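Local coordinates for protein glycogen synthase (PDB 6GNF) that is a bacterial glycogen synthase, a glycosyltransferase of two Rossmann-like domains that binds adenosine-5'-diphosphate and a glycan, at residues Thr174-Gln186 with Ala216-Ser228. Numbering follows the deposited sequence.
Sequences TSLLPLYLKEYYQ and ALNLPAKYLSDLS
The ring of Tyr223 has Leu179 CB over one face and Lys222 CG 3.5 Å above the other, both displaced toward the rim, with Glu183 OE1 and Pro220 CD at its edge. Two further tyrosines, on helix 177-186, present their edges to backbone carbonyls of the loop at Leu217-Asn218, and Tyr180 CD1 lies over a face of Tyr184. The helix follows strand 166-170 of the Rossmann-like N-terminal domain and leads into the neighbouring parallel strand 195-200, a beta-alpha-beta crossover; the loop and short helix of 216-228 pack on its outer flank. Tyr180 OH donates to Leu217 O at 2.6 Å, in the carbonyl plane and on a lone pair; helix 132-144 also touches this tyrosine. Tyr184 OH reaches Asn218 O at 2.8 Å, tilted 24° from the carbonyl plane, while Asn218 ND2 is bonded to Gly83 O. Apolar contacts continue the interface: Leu219 CD2 touches Tyr180 CE1 obliquely at 3.7 Å, and Leu179 CD2 touches both Leu219 CD1 (3.9 Å) and Tyr223 CB (3.8 Å). Leu176 spreads its two methyls, CD1 against Leu217 CD2 and CD2 against Leu227 CD2. Glu183, with CG anti to its N (chi1 -172°) and the chain bent at chi2, lays its carboxylate against Pro220 CG. A water bridges this acid to Lys222, donating to Glu183 OE1 and accepting from Lys222 NZ at 2.9 Å.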
# COMPACT_ATOMS: atom_id res chain seq x y z
N THR A 174 12.30 4.09 -3.80
CA THR A 174 13.50 3.30 -4.00
C THR A 174 13.81 3.08 -5.48
O THR A 174 14.64 2.23 -5.83
CB THR A 174 13.34 1.92 -3.34
OG1 THR A 174 12.26 1.22 -3.98
CG2 THR A 174 13.05 2.09 -1.85
N SER A 175 13.16 3.84 -6.36
CA SER A 175 13.24 3.56 -7.79
C SER A 175 14.55 4.02 -8.45
O SER A 175 14.76 3.71 -9.61
CB SER A 175 12.03 4.14 -8.54
OG SER A 175 11.98 5.54 -8.41
N LEU A 176 15.40 4.76 -7.73
CA LEU A 176 16.73 5.11 -8.24
C LEU A 176 17.79 4.03 -7.94
O LEU A 176 18.89 4.07 -8.47
CB LEU A 176 17.22 6.43 -7.65
CG LEU A 176 16.40 7.69 -7.93
CD1 LEU A 176 17.01 8.83 -7.14
CD2 LEU A 176 16.35 8.03 -9.40
N LEU A 177 17.47 3.06 -7.11
CA LEU A 177 18.44 2.02 -6.75
C LEU A 177 19.07 1.31 -7.97
O LEU A 177 20.27 1.02 -7.96
CB LEU A 177 17.81 1.00 -5.80
CG LEU A 177 18.72 -0.13 -5.30
CD1 LEU A 177 18.38 -0.52 -3.88
CD2 LEU A 177 18.65 -1.34 -6.23
N PRO A 178 18.28 1.00 -9.00
CA PRO A 178 18.87 0.39 -10.19
C PRO A 178 19.90 1.27 -10.89
O PRO A 178 20.87 0.76 -11.45
CB PRO A 178 17.67 0.14 -11.11
CG PRO A 178 16.51 0.05 -10.18
CD PRO A 178 16.81 1.02 -9.08
N LEU A 179 19.71 2.59 -10.83
CA LEU A 179 20.67 3.51 -11.43
C LEU A 179 21.96 3.53 -10.62
O LEU A 179 23.05 3.48 -11.20
CB LEU A 179 20.09 4.93 -11.55
CG LEU A 179 19.06 5.14 -12.66
CD1 LEU A 179 17.75 4.43 -12.36
CD2 LEU A 179 18.79 6.62 -12.88
N TYR A 180 21.84 3.62 -9.30
CA TYR A 180 23.01 3.60 -8.44
C TYR A 180 23.76 2.26 -8.52
O TYR A 180 24.99 2.24 -8.51
CB TYR A 180 22.64 3.89 -6.99
CG TYR A 180 22.19 5.31 -6.75
CD1 TYR A 180 23.02 6.38 -7.05
CD2 TYR A 180 20.95 5.59 -6.20
CE1 TYR A 180 22.62 7.69 -6.83
CE2 TYR A 180 20.53 6.89 -5.97
CZ TYR A 180 21.37 7.94 -6.29
OH TYR A 180 20.95 9.24 -6.07
N LEU A 181 23.01 1.17 -8.62
CA LEU A 181 23.60 -0.16 -8.79
C LEU A 181 24.54 -0.17 -10.00
O LEU A 181 25.66 -0.68 -9.93
CB LEU A 181 22.52 -1.22 -8.99
CG LEU A 181 23.00 -2.64 -9.30
CD1 LEU A 181 23.88 -3.16 -8.18
CD2 LEU A 181 21.83 -3.57 -9.53
N LYS A 182 24.05 0.34 -11.12
CA LYS A 182 24.86 0.41 -12.34
C LYS A 182 26.03 1.36 -12.20
O LYS A 182 27.15 1.02 -12.59
CB LYS A 182 24.01 0.87 -13.51
CG LYS A 182 23.06 -0.21 -13.95
CD LYS A 182 22.16 0.26 -15.07
CE LYS A 182 21.24 -0.88 -15.46
NZ LYS A 182 20.33 -0.44 -16.53
N GLU A 183 25.77 2.56 -11.71
CA GLU A 183 26.77 3.61 -11.73
C GLU A 183 27.86 3.43 -10.69
O GLU A 183 29.03 3.53 -11.02
CB GLU A 183 26.11 4.98 -11.58
CG GLU A 183 27.06 6.16 -11.79
CD GLU A 183 27.75 6.16 -13.15
OE1 GLU A 183 27.22 5.56 -14.13
OE2 GLU A 183 28.82 6.77 -13.26
N TYR A 184 27.48 3.14 -9.45
CA TYR A 184 28.43 3.07 -8.35
C TYR A 184 29.05 1.69 -8.16
O TYR A 184 30.11 1.60 -7.58
CB TYR A 184 27.75 3.46 -7.04
CG TYR A 184 27.29 4.90 -6.90
CD1 TYR A 184 27.37 5.82 -7.95
CD2 TYR A 184 26.75 5.33 -5.69
CE1 TYR A 184 26.93 7.13 -7.79
CE2 TYR A 184 26.32 6.64 -5.52
CZ TYR A 184 26.40 7.54 -6.57
OH TYR A 184 25.96 8.82 -6.38
N TYR A 185 28.39 0.63 -8.61
CA TYR A 185 28.86 -0.74 -8.31
C TYR A 185 29.27 -1.52 -9.55
O TYR A 185 30.45 -1.84 -9.72
CB TYR A 185 27.80 -1.51 -7.51
CG TYR A 185 27.67 -0.98 -6.10
CD1 TYR A 185 26.84 0.10 -5.81
CD2 TYR A 185 28.40 -1.54 -5.06
CE1 TYR A 185 26.72 0.60 -4.54
CE2 TYR A 185 28.29 -1.05 -3.77
CZ TYR A 185 27.45 0.02 -3.51
OH TYR A 185 27.33 0.50 -2.23
N GLN A 186 28.32 -1.76 -10.44
CA GLN A 186 28.58 -2.60 -11.60
C GLN A 186 29.62 -2.02 -12.55
O GLN A 186 30.28 -2.78 -13.26
CB GLN A 186 27.29 -2.90 -12.35
CG GLN A 186 26.34 -3.75 -11.53
CD GLN A 186 25.08 -4.08 -12.26
OE1 GLN A 186 24.55 -3.25 -12.99
NE2 GLN A 186 24.56 -5.27 -12.03
N ALA A 216 21.18 17.00 -7.02
CA ALA A 216 21.09 16.33 -5.74
C ALA A 216 21.14 14.81 -5.82
O ALA A 216 21.35 14.15 -4.81
CB ALA A 216 19.83 16.77 -5.01
N LEU A 217 20.93 14.25 -7.01
CA LEU A 217 20.96 12.79 -7.19
C LEU A 217 22.37 12.21 -7.28
O LEU A 217 22.54 11.01 -7.09
CB LEU A 217 20.16 12.41 -8.44
CG LEU A 217 18.70 12.88 -8.45
CD1 LEU A 217 18.00 12.40 -9.71
CD2 LEU A 217 17.97 12.38 -7.21
N ASN A 218 23.37 13.04 -7.55
CA ASN A 218 24.74 12.59 -7.79
C ASN A 218 24.84 11.48 -8.82
O ASN A 218 25.48 10.45 -8.58
CB ASN A 218 25.42 12.13 -6.50
CG ASN A 218 25.55 13.24 -5.49
OD1 ASN A 218 26.37 14.14 -5.63
ND2 ASN A 218 24.75 13.16 -4.44
N LEU A 219 24.19 11.71 -9.96
CA LEU A 219 24.27 10.80 -11.08
C LEU A 219 24.75 11.57 -12.29
O LEU A 219 24.38 12.74 -12.48
CB LEU A 219 22.90 10.21 -11.37
CG LEU A 219 22.38 9.18 -10.38
CD1 LEU A 219 20.91 8.92 -10.63
CD2 LEU A 219 23.17 7.88 -10.48
N PRO A 220 25.53 10.91 -13.15
CA PRO A 220 25.98 11.57 -14.37
C PRO A 220 24.85 11.76 -15.38
O PRO A 220 23.75 11.25 -15.19
CB PRO A 220 27.06 10.63 -14.90
CG PRO A 220 26.71 9.30 -14.36
CD PRO A 220 25.99 9.51 -13.07
N ALA A 221 25.13 12.56 -16.40
CA ALA A 221 24.12 12.98 -17.35
C ALA A 221 23.62 11.84 -18.23
O ALA A 221 22.60 12.00 -18.89
CB ALA A 221 24.65 14.11 -18.23
N LYS A 222 24.31 10.69 -18.24
CA LYS A 222 23.84 9.57 -19.04
C LYS A 222 22.49 9.04 -18.56
O LYS A 222 21.80 8.37 -19.31
CB LYS A 222 24.86 8.43 -19.10
CG LYS A 222 25.11 7.74 -17.79
CD LYS A 222 26.31 6.81 -17.87
CE LYS A 222 25.96 5.48 -18.51
NZ LYS A 222 27.16 4.60 -18.54
N TYR A 223 22.10 9.34 -17.32
CA TYR A 223 20.78 8.93 -16.82
C TYR A 223 19.70 10.01 -16.97
O TYR A 223 18.55 9.82 -16.56
CB TYR A 223 20.88 8.48 -15.38
CG TYR A 223 21.82 7.32 -15.20
CD1 TYR A 223 21.44 6.02 -15.51
CD2 TYR A 223 23.12 7.53 -14.76
CE1 TYR A 223 22.32 4.95 -15.36
CE2 TYR A 223 24.00 6.48 -14.62
CZ TYR A 223 23.60 5.20 -14.92
OH TYR A 223 24.51 4.19 -14.74
N LEU A 224 20.06 11.15 -17.56
CA LEU A 224 19.18 12.30 -17.63
C LEU A 224 17.96 12.02 -18.50
O LEU A 224 16.84 12.39 -18.15
CB LEU A 224 19.93 13.50 -18.20
CG LEU A 224 19.93 14.77 -17.38
CD1 LEU A 224 20.64 15.86 -18.18
CD2 LEU A 224 18.52 15.20 -17.01
N SER A 225 18.19 11.38 -19.63
CA SER A 225 17.11 11.01 -20.53
C SER A 225 16.10 10.06 -19.90
O SER A 225 14.89 10.22 -20.08
CB SER A 225 17.68 10.41 -21.81
OG SER A 225 16.64 9.90 -22.62
N ASP A 226 16.58 9.07 -19.15
CA ASP A 226 15.71 8.12 -18.46
C ASP A 226 14.85 8.83 -17.40
O ASP A 226 13.68 8.51 -17.23
CB ASP A 226 16.52 7.02 -17.77
CG ASP A 226 17.14 6.04 -18.74
OD1 ASP A 226 16.69 5.92 -19.90
OD2 ASP A 226 18.11 5.37 -18.33
N LEU A 227 15.44 9.81 -16.72
CA LEU A 227 14.73 10.58 -15.69
C LEU A 227 13.77 11.62 -16.27
O LEU A 227 12.88 12.11 -15.59
CB LEU A 227 15.74 11.29 -14.79
CG LEU A 227 16.45 10.38 -13.79
CD1 LEU A 227 17.79 10.97 -13.36
CD2 LEU A 227 15.56 10.13 -12.59
N SER A 228 13.95 11.98 -17.54
CA SER A 228 13.23 13.09 -18.13
C SER A 228 11.75 12.80 -18.35
O SER A 228 11.36 11.65 -18.55
CB SER A 228 13.90 13.49 -19.44
OG SER A 228 15.21 13.96 -19.15
O HOH W 1 28.84 4.20 -16.19